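Local structure of cupin type-2 domain-containing protein (Burkholderia xenovorans, 2O8Q) at residues F65-E78 / R102-V116. The protein is of unknown function but has a cupin fold that binds a nickel ion, consistent with a metal-dependent role. Residues are numbered along the deposited sequence; the frame is centred on the assembly and turned at random. Where two conformers were deposited one is given.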
loop_
_atom_site.group_PDB
_atom_site.type_symbol
_atom_site.label_atom_id
_atom_site.label_comp_id
_atom_site.label_asym_id
_atom_site.label_seq_id
_atom_site.Cartn_x
_atom_site.Cartn_y
_atom_site.Cartn_z
ATOM N N PHE A 65 -0.479 6.627 1.832
ATOM C CA PHE A 65 -0.287 6.507 3.243
ATOM C C PHE A 65 0.642 7.618 3.715
ATOM O O PHE A 65 1.672 7.878 3.072
ATOM C CB PHE A 65 0.343 5.149 3.572
ATOM C CG PHE A 65 0.551 4.938 5.025
ATOM C CD1 PHE A 65 -0.549 4.778 5.868
ATOM C CD2 PHE A 65 1.818 4.981 5.567
ATOM C CE1 PHE A 65 -0.383 4.641 7.226
ATOM C CE2 PHE A 65 1.974 4.828 6.953
ATOM C CZ PHE A 65 0.898 4.637 7.748
ATOM N N GLN A 66 0.281 8.259 4.820
ATOM C CA GLN A 66 1.176 9.217 5.397
ATOM C C GLN A 66 1.022 9.311 6.933
ATOM O O GLN A 66 -0.047 9.590 7.433
ATOM C CB GLN A 66 0.921 10.608 4.780
ATOM C CG GLN A 66 1.923 11.643 5.257
ATOM C CD GLN A 66 1.826 12.927 4.428
ATOM O OE1 GLN A 66 0.716 13.436 4.213
ATOM N NE2 GLN A 66 3.002 13.445 3.973
ATOM N N LEU A 67 2.130 9.071 7.645
ATOM C CA LEU A 67 2.121 9.113 9.110
ATOM C C LEU A 67 3.316 9.849 9.649
ATOM O O LEU A 67 4.429 9.640 9.159
ATOM C CB LEU A 67 2.201 7.674 9.674
ATOM C CG LEU A 67 2.151 7.468 11.194
ATOM C CD1 LEU A 67 0.858 7.966 11.864
ATOM C CD2 LEU A 67 2.362 5.971 11.534
ATOM N N PHE A 68 3.109 10.707 10.659
ATOM C CA PHE A 68 4.195 11.365 11.379
ATOM C C PHE A 68 4.191 10.873 12.819
ATOM O O PHE A 68 3.112 10.717 13.438
ATOM C CB PHE A 68 3.970 12.879 11.421
ATOM C CG PHE A 68 4.092 13.496 10.061
ATOM C CD1 PHE A 68 5.337 13.811 9.525
ATOM C CD2 PHE A 68 2.995 13.602 9.246
ATOM C CE1 PHE A 68 5.448 14.303 8.243
ATOM C CE2 PHE A 68 3.131 14.092 7.974
ATOM C CZ PHE A 68 4.336 14.423 7.468
ATOM N N TYR A 69 5.397 10.639 13.326
ATOM C CA TYR A 69 5.613 10.288 14.749
ATOM C C TYR A 69 6.686 11.211 15.299
ATOM O O TYR A 69 7.789 11.197 14.863
ATOM C CB TYR A 69 5.997 8.813 14.924
ATOM C CG TYR A 69 6.005 8.350 16.365
ATOM C CD1 TYR A 69 7.116 8.590 17.152
ATOM C CD2 TYR A 69 4.895 7.760 16.941
ATOM C CE1 TYR A 69 7.117 8.197 18.479
ATOM C CE2 TYR A 69 4.898 7.356 18.243
ATOM C CZ TYR A 69 6.001 7.581 19.022
ATOM O OH TYR A 69 6.003 7.192 20.358
ATOM N N VAL A 70 6.325 12.031 16.274
ATOM C CA VAL A 70 7.260 13.010 16.829
ATOM C C VAL A 70 8.235 12.359 17.798
ATOM O O VAL A 70 7.852 11.709 18.772
ATOM C CB VAL A 70 6.531 14.187 17.494
ATOM C CG1 VAL A 70 7.577 15.183 18.038
ATOM C CG2 VAL A 70 5.594 14.847 16.490
ATOM N N LEU A 71 9.536 12.560 17.518
ATOM C CA LEU A 71 10.615 11.940 18.311
ATOM C C LEU A 71 11.160 12.893 19.387
ATOM O O LEU A 71 11.675 12.461 20.417
ATOM C CB LEU A 71 11.738 11.505 17.359
ATOM C CG LEU A 71 11.336 10.482 16.289
ATOM C CD1 LEU A 71 12.453 10.341 15.243
ATOM C CD2 LEU A 71 10.966 9.140 16.937
ATOM N N ARG A 72 11.113 14.202 19.103
ATOM C CA ARG A 72 11.695 15.244 19.977
ATOM C C ARG A 72 11.042 16.563 19.620
ATOM O O ARG A 72 10.681 16.800 18.487
ATOM C CB ARG A 72 13.200 15.345 19.745
ATOM C CG ARG A 72 13.940 16.240 20.739
ATOM C CD ARG A 72 15.467 16.338 20.415
ATOM N NE ARG A 72 15.693 16.855 19.053
ATOM C CZ ARG A 72 16.702 17.650 18.682
ATOM N NH1 ARG A 72 17.612 18.054 19.577
ATOM N NH2 ARG A 72 16.796 18.060 17.408
ATOM N N GLY A 73 10.852 17.400 20.633
ATOM C CA GLY A 73 10.331 18.729 20.404
ATOM C C GLY A 73 8.845 18.706 20.226
ATOM O O GLY A 73 8.141 17.818 20.737
ATOM N N TRP A 74 8.338 19.724 19.530
ATOM C CA TRP A 74 6.912 19.810 19.290
ATOM C C TRP A 74 6.643 20.487 17.964
ATOM O O TRP A 74 7.477 21.176 17.425
ATOM C CB TRP A 74 6.227 20.561 20.450
ATOM C CG TRP A 74 6.673 21.989 20.670
ATOM C CD1 TRP A 74 7.517 22.437 21.655
ATOM C CD2 TRP A 74 6.318 23.167 19.893
ATOM N NE1 TRP A 74 7.716 23.794 21.539
ATOM C CE2 TRP A 74 6.994 24.266 20.479
ATOM C CE3 TRP A 74 5.490 23.404 18.779
ATOM C CZ2 TRP A 74 6.898 25.546 19.962
ATOM C CZ3 TRP A 74 5.400 24.687 18.278
ATOM C CH2 TRP A 74 6.086 25.727 18.873
ATOM N N VAL A 75 5.478 20.207 17.402
ATOM C CA VAL A 75 5.089 20.804 16.129
ATOM C C VAL A 75 3.568 20.950 16.149
ATOM O O VAL A 75 2.858 20.088 16.679
ATOM C CB VAL A 75 5.518 19.924 14.940
ATOM C CG1 VAL A 75 4.980 18.478 15.060
ATOM C CG2 VAL A 75 5.141 20.551 13.609
ATOM N N GLU A 76 3.062 22.067 15.606
ATOM C CA GLU A 76 1.614 22.320 15.512
ATOM C C GLU A 76 1.235 22.332 14.028
ATOM O O GLU A 76 1.786 23.092 13.212
ATOM C CB GLU A 76 1.267 23.661 16.168
ATOM C CG GLU A 76 -0.218 23.910 16.302
ATOM C CD GLU A 76 -0.558 25.170 17.021
ATOM O OE1 GLU A 76 0.075 26.201 16.715
ATOM O OE2 GLU A 76 -1.455 25.134 17.911
ATOM N N PHE A 77 0.267 21.462 13.711
ATOM C CA PHE A 77 -0.310 21.340 12.394
ATOM C C PHE A 77 -1.729 21.867 12.440
ATOM O O PHE A 77 -2.328 22.102 13.512
ATOM C CB PHE A 77 -0.393 19.858 12.026
ATOM C CG PHE A 77 0.956 19.182 11.853
ATOM C CD1 PHE A 77 1.892 19.718 11.000
ATOM C CD2 PHE A 77 1.232 17.973 12.480
ATOM C CE1 PHE A 77 3.131 19.088 10.812
ATOM C CE2 PHE A 77 2.446 17.313 12.262
ATOM C CZ PHE A 77 3.386 17.860 11.443
ATOM N N GLU A 78 -2.295 22.156 11.273
ATOM C CA GLU A 78 -3.695 22.506 11.167
ATOM C C GLU A 78 -4.271 21.724 9.998
ATOM O O GLU A 78 -3.658 21.645 8.943
ATOM C CB GLU A 78 -3.930 24.012 10.970
ATOM C CG GLU A 78 -5.371 24.391 11.111
ATOM C CD GLU A 78 -5.658 25.863 10.833
ATOM O OE1 GLU A 78 -4.693 26.638 10.635
ATOM O OE2 GLU A 78 -6.858 26.235 10.829
ATOM N N ARG A 102 -1.622 22.348 6.949
ATOM C CA ARG A 102 -0.473 23.234 6.951
ATOM C C ARG A 102 0.234 23.056 8.294
ATOM O O ARG A 102 -0.354 22.492 9.225
ATOM C CB ARG A 102 -0.893 24.690 6.684
ATOM C CG ARG A 102 -1.829 25.292 7.709
ATOM C CD ARG A 102 -2.137 26.747 7.426
ATOM N NE ARG A 102 -3.113 27.325 8.342
ATOM C CZ ARG A 102 -3.398 28.625 8.378
ATOM N NH1 ARG A 102 -2.761 29.451 7.546
ATOM N NH2 ARG A 102 -4.311 29.102 9.225
ATOM N N GLU A 103 1.491 23.499 8.343
ATOM C CA GLU A 103 2.271 23.490 9.588
ATOM C C GLU A 103 2.331 24.902 10.109
ATOM O O GLU A 103 2.735 25.803 9.384
ATOM C CB GLU A 103 3.700 23.006 9.379
ATOM C CG GLU A 103 4.437 22.811 10.696
ATOM C CD GLU A 103 5.728 23.618 10.766
ATOM O OE1 GLU A 103 6.411 23.797 9.720
ATOM O OE2 GLU A 103 6.043 24.088 11.877
ATOM N N LEU A 104 1.877 25.091 11.351
ATOM C CA LEU A 104 1.792 26.430 11.925
ATOM C C LEU A 104 3.074 26.919 12.569
ATOM O O LEU A 104 3.425 28.091 12.459
ATOM C CB LEU A 104 0.668 26.484 12.931
ATOM C CG LEU A 104 -0.744 26.219 12.404
ATOM C CD1 LEU A 104 -1.808 26.396 13.523
ATOM C CD2 LEU A 104 -1.079 27.179 11.255
ATOM N N ARG A 105 3.774 26.025 13.254
ATOM C CA ARG A 105 4.981 26.391 13.990
ATOM C C ARG A 105 5.584 25.141 14.559
ATOM O O ARG A 105 4.889 24.129 14.703
ATOM C CB ARG A 105 4.651 27.382 15.133
ATOM C CG ARG A 105 3.421 27.039 15.994
ATOM C CD ARG A 105 3.075 28.080 17.036
ATOM N NE ARG A 105 2.812 29.406 16.498
ATOM C CZ ARG A 105 1.650 29.793 15.977
ATOM N NH1 ARG A 105 0.647 28.932 15.899
ATOM N NH2 ARG A 105 1.480 31.030 15.551
ATOM N N HIS A 106 6.861 25.217 14.937
ATOM C CA HIS A 106 7.538 24.088 15.584
ATOM C C HIS A 106 8.683 24.552 16.467
ATOM O O HIS A 106 9.182 25.663 16.357
ATOM C CB HIS A 106 8.046 23.078 14.554
ATOM C CG HIS A 106 8.992 23.679 13.591
ATOM N ND1 HIS A 106 8.565 24.218 12.397
ATOM C CD2 HIS A 106 10.336 23.883 13.647
ATOM C CE1 HIS A 106 9.611 24.723 11.756
ATOM N NE2 HIS A 106 10.695 24.526 12.489
ATOM N N SER A 107 9.117 23.640 17.326
ATOM C CA SER A 107 10.243 23.892 18.179
ATOM C C SER A 107 11.594 23.787 17.415
ATOM O O SER A 107 11.697 23.138 16.388
ATOM C CB SER A 107 10.232 22.922 19.358
ATOM O OG SER A 107 10.553 21.606 18.947
ATOM N N ASP A 108 12.618 24.462 17.981
ATOM C CA ASP A 108 13.937 24.441 17.381
ATOM C C ASP A 108 14.548 23.071 17.378
ATOM O O ASP A 108 15.432 22.817 16.562
ATOM C CB ASP A 108 14.911 25.331 18.150
ATOM C CG ASP A 108 14.687 26.776 17.901
ATOM O OD1 ASP A 108 14.038 27.122 16.868
ATOM O OD2 ASP A 108 15.207 27.562 18.742
ATOM N N ASP A 109 14.123 22.225 18.321
ATOM C CA ASP A 109 14.632 20.869 18.448
ATOM C C ASP A 109 13.694 19.811 17.842
ATOM O O ASP A 109 13.865 18.622 18.097
ATOM C CB ASP A 109 14.941 20.546 19.895
ATOM C CG ASP A 109 13.731 20.528 20.775
ATOM O OD1 ASP A 109 12.690 21.125 20.431
ATOM O OD2 ASP A 109 13.811 19.887 21.832
ATOM N N LEU A 110 12.707 20.217 17.060
ATOM C CA LEU A 110 11.818 19.216 16.480
ATOM C C LEU A 110 12.576 18.116 15.710
ATOM O O LEU A 110 13.428 18.412 14.860
ATOM C CB LEU A 110 10.814 19.842 15.508
ATOM C CG LEU A 110 9.884 18.891 14.731
ATOM C CD1 LEU A 110 8.896 18.282 15.719
ATOM C CD2 LEU A 110 9.221 19.625 13.555
ATOM N N GLU A 111 12.209 16.868 15.990
ATOM C CA GLU A 111 12.618 15.708 15.181
ATOM C C GLU A 111 11.395 14.825 15.003
ATOM O O GLU A 111 10.780 14.456 15.997
ATOM C CB GLU A 111 13.720 14.942 15.910
ATOM C CG GLU A 111 14.430 13.898 15.052
ATOM C CD GLU A 111 15.583 13.222 15.779
ATOM O OE1 GLU A 111 15.568 13.206 17.030
ATOM O OE2 GLU A 111 16.491 12.704 15.103
ATOM N N VAL A 112 11.047 14.480 13.763
ATOM C CA VAL A 112 9.825 13.759 13.479
ATOM C C VAL A 112 10.112 12.719 12.414
ATOM O O VAL A 112 10.745 13.024 11.398
ATOM C CB VAL A 112 8.669 14.752 13.103
ATOM C CG1 VAL A 112 9.021 15.591 11.904
ATOM C CG2 VAL A 112 7.336 13.996 12.919
ATOM N N LEU A 113 9.601 11.521 12.604
ATOM C CA LEU A 113 9.680 10.475 11.598
ATOM C C LEU A 113 8.428 10.560 10.719
ATOM O O LEU A 113 7.308 10.644 11.197
ATOM C CB LEU A 113 9.711 9.116 12.296
ATOM C CG LEU A 113 9.744 7.859 11.424
ATOM C CD1 LEU A 113 11.054 7.726 10.605
ATOM C CD2 LEU A 113 9.476 6.569 12.308
ATOM N N GLU A 114 8.653 10.528 9.414
ATOM C CA GLU A 114 7.601 10.521 8.419
ATOM C C GLU A 114 7.710 9.194 7.668
ATOM O O GLU A 114 8.789 8.837 7.225
ATOM C CB GLU A 114 7.728 11.663 7.389
ATOM C CG GLU A 114 6.628 11.673 6.312
ATOM C CD GLU A 114 6.697 12.850 5.379
ATOM O OE1 GLU A 114 7.790 13.478 5.245
ATOM O OE2 GLU A 114 5.668 13.178 4.721
ATOM N N ILE A 115 6.563 8.511 7.523
ATOM C CA ILE A 115 6.419 7.294 6.729
ATOM C C ILE A 115 5.358 7.604 5.683
ATOM O O ILE A 115 4.270 8.033 6.022
ATOM C CB ILE A 115 6.013 6.077 7.566
ATOM C CG1 ILE A 115 6.868 5.965 8.832
ATOM C CG2 ILE A 115 6.012 4.815 6.666
ATOM C CD1 ILE A 115 6.260 6.597 10.113
ATOM N N VAL A 116 5.643 7.355 4.403
ATOM C CA VAL A 116 4.772 7.831 3.336
ATOM C C VAL A 116 4.845 6.893 2.151
ATOM O O VAL A 116 5.910 6.325 1.875
ATOM C CB VAL A 116 5.267 9.232 2.872
ATOM C CG1 VAL A 116 6.594 9.111 2.008
ATOM C CG2 VAL A 116 4.212 10.030 2.071
#
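Two antiparallel ladders join 65-78 to 102-116, pairing strand 66-72 with 111-116 in one sheet of the cupin barrel and 74-78 with 102-106 in the other. Between them both segments bend, at Gly73 in one and at the type I turn Ser107-Leu110 in the other. Each ladder carries a classic bulge: Leu71 N and Arg72 N share Glu111 O, while Leu104 and Arg105 both face Glu76. At the bend, Ser107 OG accepts from Trp74 N (3.0 Å) and donates to Asp109 OD1. Trp74 CG sits between backbone N and carbonyl carbon (chi1 61°), laying the indole against Ser107, whose CB lies over the five-membered ring, 3.5 Å from its centroid (CH-pi). Two salt bridges line the face carrying Glu76 and Glu78. Arg102 presents its NE/NH2 edge to Glu78 OE1, both nitrogens at 2.9 Å; Arg105 gives a single NH1, also in its guanidinium plane, nearly along the C-O axis of Glu76 OE1. Gln66 NE2 hydrogen-bonds Glu114 OE2 (2.8 Å, 146°), amide and carboxylate nearly coplanar; Phe68 CE1 runs beside Glu114 CD (3.4 Å), and His44 holds OE1. With Gln66 about 5 Å from the nickel bound by His59, His61 and His101, this interior belongs to the metal-centred beta-barrel characteristic of cupins.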